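Long-range contact in putative methylase (Clostridium difficile, PDB 3LDU), which probably methylates guanine bases of ribosomal RNA and binds GTP in its methyltransferase domain: residues R61-K72 with D152-D163. Sequence-based numbering, arbitrary orientation.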
ATOM      1  N   ARG A  61      -0.186  -2.071  -5.857  1.00 21.04           N
ATOM      2  CA  ARG A  61      -1.043  -2.229  -7.024  0.50 23.88           C
ATOM      3  C   ARG A  61      -1.340  -3.699  -7.246  1.00 19.86           C
ATOM      4  O   ARG A  61      -0.925  -4.552  -6.460  1.00 21.19           O
ATOM      5  CB  ARG A  61      -0.462  -1.567  -8.279  0.50 26.77           C
ATOM      6  CG  ARG A  61       0.955  -1.977  -8.610  0.50 22.61           C
ATOM      7  CD  ARG A  61       1.412  -1.335  -9.911  0.50 32.22           C
ATOM      8  NE  ARG A  61       1.484   0.124  -9.827  0.50 32.08           N
ATOM      9  CZ  ARG A  61       0.553   0.950 -10.290  0.50 31.62           C
ATOM     10  NH1 ARG A  61       0.711   2.265 -10.173  0.50 27.90           N
ATOM     11  NH2 ARG A  61      -0.535   0.462 -10.868  0.50 20.26           N
ATOM     12  N   VAL A  62      -2.182  -3.975  -8.235  1.00 18.89           N
ATOM     13  CA  VAL A  62      -2.624  -5.337  -8.479  1.00 18.46           C
ATOM     14  C   VAL A  62      -2.353  -5.648  -9.942  1.00 20.37           C
ATOM     15  O   VAL A  62      -2.911  -4.996 -10.826  1.00 20.21           O
ATOM     16  CB  VAL A  62      -4.124  -5.510  -8.184  1.00 17.50           C
ATOM     17  CG1 VAL A  62      -4.586  -6.931  -8.578  1.00 24.50           C
ATOM     18  CG2 VAL A  62      -4.414  -5.214  -6.711  1.00 20.74           C
ATOM     19  N   HIS A  63      -1.461  -6.605 -10.185  1.00 19.10           N
ATOM     20  CA  HIS A  63      -1.101  -7.016 -11.547  1.00 21.79           C
ATOM     21  C   HIS A  63      -1.742  -8.340 -11.914  1.00 18.86           C
ATOM     22  O   HIS A  63      -1.810  -9.264 -11.105  1.00 22.16           O
ATOM     23  CB  HIS A  63       0.413  -7.208 -11.655  1.00 24.43           C
ATOM     24  CG  HIS A  63       1.210  -5.951 -11.480  1.00 25.51           C
ATOM     25  ND1 HIS A  63       1.617  -5.181 -12.540  1.00 36.20           N
ATOM     26  CD2 HIS A  63       1.676  -5.341 -10.365  1.00 31.11           C
ATOM     27  CE1 HIS A  63       2.303  -4.140 -12.094  1.00 38.70           C
ATOM     28  NE2 HIS A  63       2.358  -4.222 -10.771  1.00 30.59           N
ATOM     29  N   LEU A  64      -2.189  -8.442 -13.158  1.00 17.89           N
ATOM     30  CA  LEU A  64      -2.634  -9.713 -13.704  1.00 19.83           C
ATOM     31  C   LEU A  64      -1.428 -10.386 -14.371  1.00 21.12           C
ATOM     32  O   LEU A  64      -0.870  -9.856 -15.328  1.00 20.80           O
ATOM     33  CB  LEU A  64      -3.747  -9.480 -14.729  1.00 20.35           C
ATOM     34  CG  LEU A  64      -4.169 -10.731 -15.516  1.00 22.14           C
ATOM     35  CD1 LEU A  64      -4.744 -11.790 -14.576  1.00 22.04           C
ATOM     36  CD2 LEU A  64      -5.178 -10.363 -16.585  1.00 26.07           C
ATOM     37  N   LYS A  65      -1.009 -11.537 -13.849  1.00 17.72           N
ATOM     38  CA  LYS A  65       0.163 -12.218 -14.384  1.00 17.59           C
ATOM     39  C   LYS A  65      -0.191 -12.899 -15.700  1.00 23.35           C
ATOM     40  O   LYS A  65      -1.182 -13.634 -15.775  1.00 25.29           O
ATOM     41  CB  LYS A  65       0.672 -13.261 -13.412  1.00 18.16           C
ATOM     42  CG  LYS A  65       2.045 -13.800 -13.761  1.00 22.72           C
ATOM     43  CD  LYS A  65       2.488 -14.817 -12.727  1.00 31.73           C
ATOM     44  CE  LYS A  65       3.834 -15.423 -13.084  1.00 34.10           C
ATOM     45  NZ  LYS A  65       4.304 -16.349 -12.020  1.00 30.40           N
ATOM     46  N   ILE A  66       0.612 -12.641 -16.728  1.00 20.27           N
ATOM     47  CA  ILE A  66       0.392 -13.247 -18.053  1.00 16.66           C
ATOM     48  C   ILE A  66       1.344 -14.409 -18.309  1.00 26.05           C
ATOM     49  O   ILE A  66       0.945 -15.473 -18.805  1.00 25.18           O
ATOM     50  CB  ILE A  66       0.566 -12.197 -19.187  1.00 18.99           C
ATOM     51  CG1 ILE A  66      -0.359 -11.004 -18.957  1.00 25.20           C
ATOM     52  CG2 ILE A  66       0.269 -12.828 -20.558  1.00 21.38           C
ATOM     53  CD1 ILE A  66      -1.829 -11.376 -18.901  1.00 25.90           C
ATOM     54  N   ALA A  67       2.611 -14.210 -17.995  1.00 24.78           N
ATOM     55  CA  ALA A  67       3.614 -15.207 -18.358  1.00 23.99           C
ATOM     56  C   ALA A  67       4.855 -15.064 -17.501  1.00 27.50           C
ATOM     57  O   ALA A  67       5.155 -13.983 -17.006  1.00 24.04           O
ATOM     58  CB  ALA A  67       3.981 -15.066 -19.820  1.00 29.28           C
ATOM     59  N   GLU A  68       5.573 -16.168 -17.338  1.00 26.53           N
ATOM     60  CA  GLU A  68       6.887 -16.134 -16.715  1.00 23.71           C
ATOM     61  C   GLU A  68       7.786 -17.112 -17.458  1.00 30.77           C
ATOM     62  O   GLU A  68       7.387 -18.242 -17.742  1.00 32.38           O
ATOM     63  CB  GLU A  68       6.803 -16.474 -15.222  1.00 28.38           C
ATOM     64  CG  GLU A  68       8.155 -16.598 -14.542  1.00 37.38           C
ATOM     65  CD  GLU A  68       8.043 -16.729 -13.031  1.00 53.24           C
ATOM     66  OE1 GLU A  68       9.067 -16.535 -12.339  1.00 60.64           O
ATOM     67  OE2 GLU A  68       6.932 -17.020 -12.536  1.00 48.89           O
ATOM     68  N   PHE A  69       8.983 -16.661 -17.813  1.00 25.37           N
ATOM     69  CA  PHE A  69       9.923 -17.489 -18.556  1.00 25.67           C
ATOM     70  C   PHE A  69      11.323 -16.933 -18.393  1.00 27.41           C
ATOM     71  O   PHE A  69      11.502 -15.787 -17.994  1.00 28.10           O
ATOM     72  CB  PHE A  69       9.556 -17.531 -20.043  1.00 26.61           C
ATOM     73  CG  PHE A  69       9.364 -16.164 -20.666  1.00 30.17           C
ATOM     74  CD1 PHE A  69      10.456 -15.398 -21.051  1.00 26.08           C
ATOM     75  CD2 PHE A  69       8.090 -15.652 -20.874  1.00 29.85           C
ATOM     76  CE1 PHE A  69      10.279 -14.134 -21.628  1.00 24.63           C
ATOM     77  CE2 PHE A  69       7.907 -14.401 -21.451  1.00 26.71           C
ATOM     78  CZ  PHE A  69       9.002 -13.641 -21.828  1.00 24.09           C
ATOM     79  N   GLU A  70      12.319 -17.746 -18.712  1.00 25.45           N
ATOM     80  CA  GLU A  70      13.692 -17.282 -18.697  1.00 29.39           C
ATOM     81  C   GLU A  70      14.015 -16.578 -20.012  1.00 33.48           C
ATOM     82  O   GLU A  70      13.573 -17.002 -21.073  1.00 32.01           O
ATOM     83  CB  GLU A  70      14.634 -18.465 -18.490  1.00 31.73           C
ATOM     84  CG  GLU A  70      16.085 -18.075 -18.403  1.00 42.40           C
ATOM     85  CD  GLU A  70      16.953 -19.240 -18.023  1.00 50.85           C
ATOM     86  OE1 GLU A  70      17.663 -19.761 -18.912  1.00 57.53           O
ATOM     87  OE2 GLU A  70      16.905 -19.645 -16.843  1.00 48.81           O
ATOM     88  N   ALA A  71      14.785 -15.501 -19.943  1.00 28.25           N
ATOM     89  CA  ALA A  71      15.250 -14.834 -21.151  1.00 25.60           C
ATOM     90  C   ALA A  71      16.638 -14.262 -20.901  1.00 32.30           C
ATOM     91  O   ALA A  71      16.797 -13.356 -20.100  1.00 29.94           O
ATOM     92  CB  ALA A  71      14.286 -13.735 -21.572  1.00 32.75           C
ATOM     93  N   LYS A  72      17.643 -14.800 -21.582  1.00 29.51           N
ATOM     94  CA  LYS A  72      19.013 -14.334 -21.393  1.00 30.77           C
ATOM     95  C   LYS A  72      19.503 -13.478 -22.563  1.00 35.71           C
ATOM     96  O   LYS A  72      20.601 -12.924 -22.526  1.00 36.77           O
ATOM     97  CB  LYS A  72      19.951 -15.522 -21.171  1.00 31.57           C
ATOM     98  CG  LYS A  72      19.724 -16.237 -19.842  1.00 37.19           C
ATOM     99  CD  LYS A  72      20.672 -17.418 -19.687  1.00 46.98           C
ATOM    100  CE  LYS A  72      20.416 -18.203 -18.401  1.00 56.63           C
ATOM    101  NZ  LYS A  72      20.874 -17.487 -17.173  1.00 61.33           N
ATOM    102  N   ASP A 152      17.280 -13.183 -14.538  1.00 21.48           N
ATOM    103  CA  ASP A 152      16.940 -13.691 -15.872  1.00 21.37           C
ATOM    104  C   ASP A 152      15.550 -14.321 -16.004  1.00 26.33           C
ATOM    105  O   ASP A 152      15.196 -14.803 -17.078  1.00 30.23           O
ATOM    106  CB  ASP A 152      18.010 -14.665 -16.374  1.00 21.73           C
ATOM    107  CG  ASP A 152      19.382 -14.038 -16.418  1.00 30.68           C
ATOM    108  OD1 ASP A 152      19.472 -12.843 -16.757  1.00 27.99           O
ATOM    109  OD2 ASP A 152      20.372 -14.741 -16.116  1.00 35.70           O
ATOM    110  N   LYS A 153      14.759 -14.302 -14.935  1.00 24.14           N
ATOM    111  CA  LYS A 153      13.382 -14.783 -15.028  1.00 24.51           C
ATOM    112  C   LYS A 153      12.494 -13.575 -15.321  1.00 23.44           C
ATOM    113  O   LYS A 153      12.461 -12.617 -14.553  1.00 22.96           O
ATOM    114  CB  LYS A 153      12.931 -15.461 -13.728  1.00 23.99           C
ATOM    115  CG  LYS A 153      13.906 -16.520 -13.190  1.00 38.89           C
ATOM    116  CD  LYS A 153      13.726 -16.749 -11.670  1.00 53.33           C
ATOM    117  CE  LYS A 153      14.550 -15.761 -10.814  1.00 52.61           C
ATOM    118  NZ  LYS A 153      13.746 -14.873  -9.892  1.00 39.77           N
ATOM    119  N   VAL A 154      11.794 -13.624 -16.443  1.00 26.27           N
ATOM    120  CA  VAL A 154      10.949 -12.518 -16.879  1.00 26.30           C
ATOM    121  C   VAL A 154       9.521 -12.793 -16.448  1.00 27.46           C
ATOM    122  O   VAL A 154       9.004 -13.885 -16.657  1.00 24.26           O
ATOM    123  CB  VAL A 154      10.971 -12.406 -18.408  1.00 23.07           C
ATOM    124  CG1 VAL A 154      10.047 -11.281 -18.888  1.00 23.68           C
ATOM    125  CG2 VAL A 154      12.409 -12.202 -18.918  1.00 23.54           C
ATOM    126  N   THR A 155       8.889 -11.813 -15.825  1.00 21.59           N
ATOM    127  CA  THR A 155       7.465 -11.907 -15.546  1.00 21.53           C
ATOM    128  C   THR A 155       6.786 -10.788 -16.309  1.00 19.65           C
ATOM    129  O   THR A 155       7.171  -9.632 -16.183  1.00 20.69           O
ATOM    130  CB  THR A 155       7.154 -11.768 -14.053  1.00 26.45           C
ATOM    131  OG1 THR A 155       7.702 -12.889 -13.344  1.00 28.44           O
ATOM    132  CG2 THR A 155       5.646 -11.743 -13.844  1.00 25.66           C
ATOM    133  N   ILE A 156       5.810 -11.129 -17.144  1.00 19.51           N
ATOM    134  CA  ILE A 156       5.037 -10.106 -17.825  1.00 19.97           C
ATOM    135  C   ILE A 156       3.633 -10.072 -17.227  1.00 23.56           C
ATOM    136  O   ILE A 156       3.007 -11.116 -17.015  1.00 23.95           O
ATOM    137  CB  ILE A 156       4.960 -10.344 -19.372  1.00 20.49           C
ATOM    138  CG1 ILE A 156       6.360 -10.369 -19.982  1.00 20.58           C
ATOM    139  CG2 ILE A 156       4.179  -9.230 -20.046  1.00 23.29           C
ATOM    140  CD1 ILE A 156       6.369 -10.664 -21.468  1.00 20.12           C
ATOM    141  N   SER A 157       3.144  -8.876 -16.941  1.00 18.53           N
ATOM    142  CA  SER A 157       1.830  -8.749 -16.357  1.00 15.39           C
ATOM    143  C   SER A 157       1.128  -7.541 -16.947  1.00 20.97           C
ATOM    144  O   SER A 157       1.742  -6.736 -17.652  1.00 21.57           O
ATOM    145  CB  SER A 157       1.946  -8.580 -14.836  1.00 23.74           C
ATOM    146  OG  SER A 157       2.663  -7.395 -14.535  1.00 27.96           O
ATOM    147  N   ILE A 158      -0.165  -7.426 -16.660  1.00 21.62           N
ATOM    148  CA  ILE A 158      -0.922  -6.233 -17.028  1.00 20.72           C
ATOM    149  C   ILE A 158      -1.381  -5.540 -15.752  1.00 24.58           C
ATOM    150  O   ILE A 158      -1.921  -6.175 -14.849  1.00 22.47           O
ATOM    151  CB  ILE A 158      -2.157  -6.573 -17.897  1.00 19.25           C
ATOM    152  CG1 ILE A 158      -1.758  -7.536 -19.033  1.00 20.66           C
ATOM    153  CG2 ILE A 158      -2.814  -5.294 -18.427  1.00 22.00           C
ATOM    154  CD1 ILE A 158      -2.864  -7.823 -20.036  1.00 27.48           C
ATOM    155  N   ASP A 159      -1.148  -4.237 -15.677  1.00 18.10           N
ATOM    156  CA  ASP A 159      -1.585  -3.440 -14.533  1.00 21.31           C
ATOM    157  C   ASP A 159      -3.110  -3.317 -14.529  1.00 23.20           C
ATOM    158  O   ASP A 159      -3.689  -2.865 -15.521  1.00 24.74           O
ATOM    159  CB  ASP A 159      -0.939  -2.057 -14.618  1.00 20.98           C
ATOM    160  CG  ASP A 159      -1.428  -1.115 -13.532  1.00 31.53           C
ATOM    161  OD1 ASP A 159      -1.846  -1.612 -12.474  1.00 27.16           O
ATOM    162  OD2 ASP A 159      -1.383   0.115 -13.740  1.00 41.38           O
ATOM    163  N   THR A 160      -3.760  -3.720 -13.437  1.00 19.33           N
ATOM    164  CA  THR A 160      -5.223  -3.641 -13.341  1.00 17.90           C
ATOM    165  C   THR A 160      -5.659  -2.395 -12.578  1.00 23.59           C
ATOM    166  O   THR A 160      -6.853  -2.096 -12.485  1.00 22.11           O
ATOM    167  CB  THR A 160      -5.846  -4.875 -12.637  1.00 17.54           C
ATOM    168  OG1 THR A 160      -5.555  -4.830 -11.233  1.00 19.63           O
ATOM    169  CG2 THR A 160      -5.312  -6.178 -13.214  1.00 20.66           C
ATOM    170  N   THR A 161      -4.677  -1.670 -12.042  1.00 20.55           N
ATOM    171  CA  THR A 161      -4.935  -0.598 -11.072  1.00 17.60           C
ATOM    172  C   THR A 161      -4.960   0.817 -11.660  1.00 19.75           C
ATOM    173  O   THR A 161      -5.947   1.530 -11.525  1.00 26.21           O
ATOM    174  CB  THR A 161      -3.891  -0.669  -9.946  1.00 16.05           C
ATOM    175  OG1 THR A 161      -3.967  -1.958  -9.332  1.00 19.85           O
ATOM    176  CG2 THR A 161      -4.156   0.425  -8.915  1.00 18.90           C
ATOM    177  N   GLY A 162      -3.887   1.212 -12.334  1.00 20.64           N
ATOM    178  CA  GLY A 162      -3.774   2.567 -12.845  1.00 27.42           C
ATOM    179  C   GLY A 162      -3.000   3.432 -11.853  1.00 26.44           C
ATOM    180  O   GLY A 162      -1.831   3.174 -11.584  1.00 29.53           O
ATOM    181  N   ASP A 163      -3.637   4.457 -11.308  1.00 29.30           N
ATOM    182  CA  ASP A 163      -2.995   5.245 -10.252  1.00 30.96           C
ATOM    183  C   ASP A 163      -2.591   4.336  -9.086  1.00 29.06           C
ATOM    184  O   ASP A 163      -3.377   3.508  -8.638  1.00 29.83           O
ATOM    185  CB  ASP A 163      -3.927   6.349  -9.742  1.00 35.42           C
ATOM    186  CG  ASP A 163      -4.001   7.534 -10.681  1.00 56.39           C
ATOM    187  OD1 ASP A 163      -3.162   7.621 -11.602  1.00 62.59           O
ATOM    188  OD2 ASP A 163      -4.897   8.384 -10.490  1.00 65.71           O
TER
HETATM  189  O   HOH W   1      18.040 -11.394 -18.472  1.00 27.73           O
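In one of its two conformers, Arg61 reaches across to the turn after strand 153-159. Its NH1 and NH2 both donate to Gly162 O, which lies in the guanidinium plane, 3.0 Å from NH1. NH2 also forms a salt bridge with Asp159 OD1 (2.9 Å), whose hydrogen bond is weak; the guanidinium and carboxylate planes are 85° apart. Asp159 is held in turn by an Asx turn, OD1 accepting from Thr161 N. Val62 O takes two donors, Thr160 N and Thr160 OG1. Thr160 OG1 lies 2.7 Å from Val62 O and approaches from above the carbonyl plane. Thr161 OG1 accepts from Val62 N and also bonds Asn53.

Strands 63-70 and 153-159 run antiparallel as inner strands of a mixed sheet, with strands 7-12 and 145-150 outside them. This is consistent with a junction between the RlmL ferredoxin-like and THUMP parts. A classic beta bulge interrupts the pairing: Ile66 N and Ala67 N share Ile156 O.

Apolar contacts line one face. Chi1 of 52° turns the Phe69 ring back toward strand 153-159, alongside Val154, whose CB makes an off-centre CH-pi contact with it. Phe69 CZ meets Ile156 CD1 at 4.0 Å.

At the far end, Lys72 NZ bridges to Asp152 OD2 (3.0 Å). A water links Asp152 OD1 to Ala71 O; OD1 also accepts from Lys107 N.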